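Local structure of type I modular polyketide synthase (Streptomyces albus subsp. albus, 6IYR) at residues L335-A346 with T360-Y370; R156-Y167 with L235-L244. The protein probably loads acyl extender units from coenzyme A onto the polyketide synthase as the acyltransferase domain of module 8 in salinomycin assembly. One frame throughout, in Å; residues are numbered along the deposited sequence.

Contact 1: L335-A346 with T360-Y370; sequences LSALSGIAPRTA and TGTDLDAEYWY
Pro343 turns its apolar ring towards backbone oxygens: its CB lies 3.2 Å from Gly361 O, while its CG lies 3.3 Å from Thr362 O and also meets Leu364 O. These carbonyls belong to the turns that lead into helix 366-374. Leu364 O has further company, since Trp369 NE1 donates to it at 3.0 Å from above the carbonyl plane, in a bent bond (132°) that ties the indole back to the turn. Against the edge of that indole, near its plane, Ile341 CD1 approaches Trp369 CD1 to 3.7 Å; with CG1 set between the backbone N and the carbonyl carbon (chi1 59°) and the chain extended beyond it, the methyl is delivered to the indole. Farther along, Ala366 CB packs on Leu338 CB, and the end of Leu335 reaches Tyr370 CB.

Polar links are few and made by main chain. Ala346 N donates to Thr360 O at 2.8 Å, nearly straight and in the carbonyl plane. At the helix start a water joins the segments, donating to Leu338 O at 3.0 Å and accepting from Ala366 N at 2.9 Å. The N-cap residue Asp365 takes Tyr368 N on OD1. Helices 222-230 and 235-248 also pack on Trp369. The chemistry implies that Asp365 and the water together supply acceptors for the first N-H groups of helix 366-374, that of Glu367 only weakly, while apolar side chains hold it beside the 335-346 segment.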
# COMPACT_ATOMS: atom_id res chain seq x y z
N LEU A 335 -6.05 26.27 0.51
CA LEU A 335 -5.63 26.98 -0.69
C LEU A 335 -4.50 27.93 -0.39
O LEU A 335 -3.54 28.05 -1.17
CB LEU A 335 -6.80 27.74 -1.28
CG LEU A 335 -7.90 26.86 -1.83
CD1 LEU A 335 -9.00 27.76 -2.38
CD2 LEU A 335 -7.36 25.95 -2.91
N SER A 336 -4.56 28.59 0.76
CA SER A 336 -3.53 29.56 1.09
C SER A 336 -2.23 28.89 1.60
O SER A 336 -1.12 29.28 1.18
CB SER A 336 -4.07 30.53 2.11
OG SER A 336 -3.05 31.36 2.56
N ALA A 337 -2.36 27.88 2.46
CA ALA A 337 -1.20 27.16 3.00
C ALA A 337 -0.30 26.61 1.87
O ALA A 337 0.91 26.55 2.02
CB ALA A 337 -1.66 26.01 3.89
N LEU A 338 -0.93 26.11 0.83
CA LEU A 338 -0.25 25.43 -0.26
C LEU A 338 -0.05 26.27 -1.54
O LEU A 338 0.26 25.73 -2.60
CB LEU A 338 -1.07 24.21 -0.67
CG LEU A 338 -0.94 22.94 0.15
CD1 LEU A 338 -0.30 23.12 1.50
CD2 LEU A 338 -2.27 22.26 0.23
N SER A 339 -0.20 27.58 -1.46
CA SER A 339 -0.10 28.39 -2.67
C SER A 339 1.29 28.30 -3.30
O SER A 339 1.44 28.55 -4.49
CB SER A 339 -0.41 29.86 -2.37
OG SER A 339 0.57 30.36 -1.49
N GLY A 340 2.31 27.99 -2.50
CA GLY A 340 3.68 28.08 -2.97
C GLY A 340 4.27 26.82 -3.60
O GLY A 340 5.38 26.86 -4.10
N ILE A 341 3.57 25.70 -3.59
CA ILE A 341 4.18 24.49 -4.13
C ILE A 341 4.37 24.63 -5.64
O ILE A 341 3.64 25.37 -6.29
CB ILE A 341 3.36 23.21 -3.80
CG1 ILE A 341 1.94 23.30 -4.34
CG2 ILE A 341 3.30 23.01 -2.29
CD1 ILE A 341 1.11 22.04 -4.10
N ALA A 342 5.24 23.80 -6.20
CA ALA A 342 5.55 23.80 -7.63
C ALA A 342 5.44 22.41 -8.22
O ALA A 342 6.43 21.70 -8.38
CB ALA A 342 6.96 24.35 -7.86
N PRO A 343 4.23 22.02 -8.64
CA PRO A 343 4.12 20.70 -9.18
C PRO A 343 4.81 20.63 -10.53
O PRO A 343 4.88 21.62 -11.22
CB PRO A 343 2.62 20.49 -9.33
CG PRO A 343 2.02 21.83 -9.31
CD PRO A 343 2.91 22.66 -8.46
N ARG A 344 5.13 19.44 -10.98
CA ARG A 344 5.88 19.32 -12.19
C ARG A 344 5.56 17.99 -12.79
O ARG A 344 4.68 17.29 -12.29
CB ARG A 344 7.35 19.47 -11.89
CG ARG A 344 7.93 18.30 -11.14
CD ARG A 344 8.52 18.73 -9.84
NE ARG A 344 9.32 17.66 -9.26
CZ ARG A 344 10.40 17.86 -8.50
NH1 ARG A 344 11.07 16.83 -8.00
NH2 ARG A 344 10.76 19.09 -8.17
N THR A 345 6.11 17.74 -13.98
CA THR A 345 5.65 16.67 -14.81
C THR A 345 6.01 15.40 -14.06
O THR A 345 7.08 15.34 -13.50
CB THR A 345 6.35 16.64 -16.19
OG1 THR A 345 5.98 17.80 -16.97
CG2 THR A 345 5.89 15.42 -16.97
N ALA A 346 5.12 14.43 -14.03
CA ALA A 346 5.38 13.18 -13.30
C ALA A 346 6.12 12.25 -14.22
O ALA A 346 5.70 12.04 -15.37
CB ALA A 346 4.08 12.54 -12.85
N THR A 360 -0.69 15.03 -16.14
CA THR A 360 0.66 15.42 -16.42
C THR A 360 1.48 15.55 -15.15
O THR A 360 2.68 15.20 -15.14
CB THR A 360 0.68 16.74 -17.23
OG1 THR A 360 0.09 16.50 -18.52
CG2 THR A 360 2.11 17.20 -17.42
N GLY A 361 0.90 16.17 -14.13
CA GLY A 361 1.57 16.32 -12.85
C GLY A 361 1.71 17.77 -12.45
O GLY A 361 1.71 18.12 -11.26
N THR A 362 1.83 18.63 -13.47
CA THR A 362 1.90 20.05 -13.27
C THR A 362 0.59 20.61 -12.75
O THR A 362 0.58 21.71 -12.25
CB THR A 362 2.18 20.78 -14.61
OG1 THR A 362 1.35 20.23 -15.62
CG2 THR A 362 3.65 20.65 -15.04
N ASP A 363 -0.51 19.90 -12.97
CA ASP A 363 -1.83 20.25 -12.40
C ASP A 363 -2.03 19.93 -10.87
O ASP A 363 -3.05 20.31 -10.27
CB ASP A 363 -2.95 19.58 -13.22
CG ASP A 363 -2.60 18.17 -13.71
OD1 ASP A 363 -1.45 17.72 -13.55
OD2 ASP A 363 -3.49 17.50 -14.28
N LEU A 364 -1.04 19.37 -10.20
CA LEU A 364 -1.24 19.00 -8.80
C LEU A 364 -0.96 20.14 -7.88
O LEU A 364 -0.05 20.10 -7.04
CB LEU A 364 -0.44 17.76 -8.41
CG LEU A 364 -0.66 16.57 -9.36
CD1 LEU A 364 -0.04 15.27 -8.87
CD2 LEU A 364 -2.14 16.39 -9.57
N ASP A 365 -1.72 21.22 -8.07
CA ASP A 365 -1.46 22.41 -7.32
C ASP A 365 -2.41 22.46 -6.11
O ASP A 365 -3.17 21.51 -5.87
CB ASP A 365 -1.62 23.64 -8.21
CG ASP A 365 -2.98 23.74 -8.85
OD1 ASP A 365 -3.96 23.08 -8.42
OD2 ASP A 365 -3.08 24.51 -9.81
N ALA A 366 -2.43 23.61 -5.43
CA ALA A 366 -3.22 23.78 -4.20
C ALA A 366 -4.69 23.42 -4.40
O ALA A 366 -5.29 22.73 -3.56
CB ALA A 366 -3.09 25.20 -3.66
N GLU A 367 -5.23 23.81 -5.54
CA GLU A 367 -6.62 23.61 -5.83
C GLU A 367 -6.87 22.11 -6.00
O GLU A 367 -7.91 21.63 -5.58
CB GLU A 367 -7.03 24.41 -7.07
CG GLU A 367 -8.44 24.14 -7.60
CD GLU A 367 -9.58 24.55 -6.65
OE1 GLU A 367 -10.60 23.81 -6.58
OE2 GLU A 367 -9.48 25.62 -6.00
N TYR A 368 -5.97 21.41 -6.71
CA TYR A 368 -6.06 19.95 -6.78
C TYR A 368 -6.13 19.34 -5.37
O TYR A 368 -6.92 18.44 -5.14
CB TYR A 368 -4.87 19.34 -7.52
CG TYR A 368 -5.02 17.86 -7.72
CD1 TYR A 368 -5.70 17.36 -8.80
CD2 TYR A 368 -4.56 16.96 -6.76
CE1 TYR A 368 -5.86 16.00 -8.97
CE2 TYR A 368 -4.77 15.60 -6.88
CZ TYR A 368 -5.43 15.12 -7.98
OH TYR A 368 -5.63 13.75 -8.15
N TRP A 369 -5.24 19.74 -4.49
CA TRP A 369 -5.15 19.12 -3.18
C TRP A 369 -6.40 19.43 -2.37
O TRP A 369 -6.93 18.55 -1.70
CB TRP A 369 -3.85 19.48 -2.44
CG TRP A 369 -2.67 18.90 -3.13
CD1 TRP A 369 -1.71 19.59 -3.80
CD2 TRP A 369 -2.47 17.51 -3.48
NE1 TRP A 369 -0.93 18.73 -4.53
CE2 TRP A 369 -1.37 17.45 -4.35
CE3 TRP A 369 -3.10 16.31 -3.09
CZ2 TRP A 369 -0.87 16.24 -4.83
CZ3 TRP A 369 -2.65 15.11 -3.64
CH2 TRP A 369 -1.50 15.08 -4.44
N TYR A 370 -6.96 20.64 -2.53
CA TYR A 370 -8.30 20.88 -2.01
C TYR A 370 -9.36 19.97 -2.59
O TYR A 370 -10.23 19.46 -1.86
CB TYR A 370 -8.75 22.34 -2.12
CG TYR A 370 -10.16 22.53 -1.60
CD1 TYR A 370 -10.41 22.45 -0.26
CD2 TYR A 370 -11.24 22.63 -2.46
CE1 TYR A 370 -11.69 22.57 0.24
CE2 TYR A 370 -12.54 22.72 -1.97
CZ TYR A 370 -12.75 22.67 -0.61
OH TYR A 370 -14.02 22.78 -0.09
O HOH W 1 -0.49 25.72 -5.52

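Contact 2: R156-Y167 with L235-L244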
# COMPACT_ATOMS: atom_id res chain seq x y z
N ARG A 156 15.69 6.79 2.75
CA ARG A 156 14.50 7.48 2.24
C ARG A 156 13.63 8.05 3.36
O ARG A 156 13.19 9.19 3.28
CB ARG A 156 13.69 6.52 1.39
CG ARG A 156 12.59 7.19 0.57
CD ARG A 156 13.15 8.38 -0.20
NE ARG A 156 12.25 8.73 -1.28
CZ ARG A 156 12.33 9.87 -1.96
NH1 ARG A 156 11.49 10.11 -2.95
NH2 ARG A 156 13.24 10.76 -1.66
N LEU A 157 13.50 7.31 4.45
CA LEU A 157 12.75 7.79 5.59
C LEU A 157 13.44 8.96 6.24
O LEU A 157 12.77 9.89 6.66
CB LEU A 157 12.47 6.67 6.60
CG LEU A 157 11.38 7.02 7.62
CD1 LEU A 157 9.99 6.78 7.03
CD2 LEU A 157 11.56 6.25 8.92
N ALA A 158 14.78 9.00 6.24
CA ALA A 158 15.50 10.15 6.82
C ALA A 158 15.34 11.38 5.92
O ALA A 158 15.25 12.50 6.41
CB ALA A 158 16.99 9.86 7.02
N GLU A 159 15.27 11.15 4.62
CA GLU A 159 14.93 12.24 3.71
C GLU A 159 13.51 12.74 3.96
O GLU A 159 13.26 13.95 3.84
CB GLU A 159 15.06 11.78 2.25
CG GLU A 159 16.50 11.67 1.77
CD GLU A 159 16.64 10.88 0.48
OE1 GLU A 159 15.73 10.91 -0.36
OE2 GLU A 159 17.61 10.11 0.38
N CYS A 160 12.57 11.83 4.25
CA CYS A 160 11.20 12.26 4.50
C CYS A 160 11.20 13.11 5.75
O CYS A 160 10.52 14.16 5.82
CB CYS A 160 10.23 11.08 4.62
SG CYS A 160 9.93 10.28 3.04
N ALA A 161 11.95 12.68 6.75
CA ALA A 161 12.01 13.44 8.02
C ALA A 161 12.59 14.85 7.79
O ALA A 161 12.10 15.83 8.36
CB ALA A 161 12.81 12.71 9.07
N ASP A 162 13.60 14.96 6.93
CA ASP A 162 14.14 16.31 6.62
C ASP A 162 13.09 17.15 5.89
O ASP A 162 12.94 18.34 6.19
CB ASP A 162 15.41 16.24 5.77
CG ASP A 162 16.57 15.56 6.48
OD1 ASP A 162 16.68 15.65 7.73
OD2 ASP A 162 17.39 14.95 5.77
N ALA A 163 12.36 16.54 4.96
CA ALA A 163 11.36 17.25 4.20
C ALA A 163 10.27 17.81 5.11
O ALA A 163 9.74 18.91 4.88
CB ALA A 163 10.79 16.37 3.13
N LEU A 164 10.00 17.11 6.20
CA LEU A 164 8.88 17.44 7.08
C LEU A 164 9.30 18.48 8.07
O LEU A 164 8.46 19.12 8.71
CB LEU A 164 8.35 16.19 7.87
CG LEU A 164 7.45 15.29 7.03
CD1 LEU A 164 7.41 13.89 7.59
CD2 LEU A 164 6.04 15.86 6.81
N ALA A 165 10.59 18.55 8.33
CA ALA A 165 11.05 19.24 9.52
C ALA A 165 10.71 20.74 9.59
O ALA A 165 10.62 21.31 10.69
CB ALA A 165 12.55 19.06 9.67
N PRO A 166 10.56 21.41 8.44
CA PRO A 166 10.14 22.81 8.56
C PRO A 166 8.72 22.93 9.07
O PRO A 166 8.33 23.96 9.59
CB PRO A 166 10.24 23.33 7.14
CG PRO A 166 11.12 22.37 6.42
CD PRO A 166 10.87 21.04 7.05
N TYR A 167 7.98 21.84 9.01
CA TYR A 167 6.54 21.94 9.16
C TYR A 167 6.01 21.32 10.45
O TYR A 167 4.84 21.48 10.80
CB TYR A 167 5.83 21.31 7.98
CG TYR A 167 6.23 21.91 6.68
CD1 TYR A 167 6.01 23.27 6.45
CD2 TYR A 167 6.97 21.19 5.76
CE1 TYR A 167 6.46 23.87 5.31
CE2 TYR A 167 7.45 21.80 4.63
CZ TYR A 167 7.17 23.13 4.40
OH TYR A 167 7.62 23.72 3.27
N LEU A 235 10.01 16.16 -2.85
CA LEU A 235 9.77 15.59 -1.53
C LEU A 235 9.40 16.71 -0.58
O LEU A 235 8.55 16.53 0.28
CB LEU A 235 11.04 14.93 -1.01
CG LEU A 235 11.00 13.52 -0.43
CD1 LEU A 235 11.80 13.42 0.86
CD2 LEU A 235 9.64 12.90 -0.29
N GLY A 236 10.09 17.84 -0.68
CA GLY A 236 9.79 19.00 0.15
C GLY A 236 8.34 19.49 0.01
O GLY A 236 7.71 19.88 1.00
N ASP A 237 7.90 19.62 -1.23
CA ASP A 237 6.54 20.03 -1.52
C ASP A 237 5.50 18.99 -1.10
O ASP A 237 4.46 19.37 -0.60
CB ASP A 237 6.37 20.37 -3.00
CG ASP A 237 6.89 21.80 -3.34
OD1 ASP A 237 7.18 22.59 -2.41
OD2 ASP A 237 6.86 22.15 -4.53
N ALA A 238 5.76 17.71 -1.34
CA ALA A 238 4.83 16.68 -0.91
C ALA A 238 4.71 16.65 0.62
O ALA A 238 3.63 16.59 1.14
CB ALA A 238 5.22 15.32 -1.48
N ALA A 239 5.81 16.92 1.33
CA ALA A 239 5.78 16.96 2.76
C ALA A 239 4.98 18.15 3.26
O ALA A 239 4.36 18.10 4.31
CB ALA A 239 7.19 17.05 3.31
N LYS A 240 5.18 19.29 2.62
CA LYS A 240 4.40 20.43 2.96
C LYS A 240 2.88 20.14 2.78
O LYS A 240 2.10 20.38 3.68
CB LYS A 240 4.85 21.62 2.12
CG LYS A 240 4.13 22.91 2.39
CD LYS A 240 4.63 23.95 1.38
CE LYS A 240 4.33 25.37 1.81
NZ LYS A 240 5.19 26.35 1.09
N VAL A 241 2.47 19.62 1.63
CA VAL A 241 1.05 19.28 1.42
C VAL A 241 0.56 18.32 2.49
O VAL A 241 -0.47 18.59 3.12
CB VAL A 241 0.79 18.67 0.04
CG1 VAL A 241 -0.67 18.26 -0.13
CG2 VAL A 241 1.13 19.69 -1.05
N SER A 242 1.41 17.36 2.88
CA SER A 242 0.98 16.34 3.82
C SER A 242 0.76 16.96 5.18
O SER A 242 -0.29 16.76 5.79
CB SER A 242 2.00 15.20 3.92
OG SER A 242 1.59 14.29 4.93
N ALA A 243 1.73 17.74 5.63
CA ALA A 243 1.74 18.25 6.96
C ALA A 243 0.72 19.37 7.12
O ALA A 243 0.09 19.50 8.17
CB ALA A 243 3.12 18.76 7.29
N LEU A 244 0.62 20.22 6.12
CA LEU A 244 -0.18 21.44 6.27
C LEU A 244 -1.66 21.15 5.98
O LEU A 244 -2.57 21.69 6.60
CB LEU A 244 0.37 22.53 5.32
CG LEU A 244 1.35 23.53 5.92
CD1 LEU A 244 2.18 23.06 7.10
CD2 LEU A 244 2.19 24.28 4.91
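Ala163 and Ala239 meet methyl to methyl, CB to CB at 3.7 Å, and their small size lets the axes of helices 156-164 and 235-244 come within 8.4 Å at a crossing angle of -63°. The same Ala239 CB lies 3.5 Å from Ala163 O, and Leu164 CD2 closes over it before reaching Ala243 CB. Next to this tight crossing, Leu235 enters as a knob among Arg156, Glu159, Cys160 and Ala163, with its CD1 only 3.4 Å from Glu159 O.

At the other end Tyr167 packs its ring between Pro166 CB on one face and Lys240 on the opposite face, with a CH-pi contact from Lys240 CA to the ring centroid at 4.0 Å. The extended lysine then runs obliquely across the ring, bringing CD to 3.5 Å from Tyr167 OH.

Towards exposed Glu159 the contact thins, with little of that residue covered by helix 235-244. The Arg156 chain, bent at chi2 (50°), slides past Leu235 in the opposite direction, and Leu235 CD2 sits off-centre over one face of the guanidinium. Glu159 OE1 takes the edge of that group, bound in plane by Arg156 NH2 at 2.8 Å in a salt bridge that helps hold the guanidinium in this orientation. Small residues at the crossing point allow a close helix-helix approach, and a knob-into-hole leucine locks in beside it; here this joins helices 151-164 and 235-248 of the acyltransferase domain.

In the fold
Helix 235-248 is the element both contacts share: it forms one side of contact 2 and also packs against the two segments of contact 1. The junction is partly polar, for Asp237 OD2 probably accepts a hydrogen bond from Ala342 N, and partly apolar, where Val241 touches Trp369. Each contact is only partly buried, so neither is purely core or surface. Trp369 and Ile341 are among the buried members of contact 1, where turns bring backbone carbonyls, a water and a helix cap into play. Contact 2, between regular helices whose main-chain bonds are made internally, relies, within the two segments, on side-chain packing and confines its charged pair to the margin.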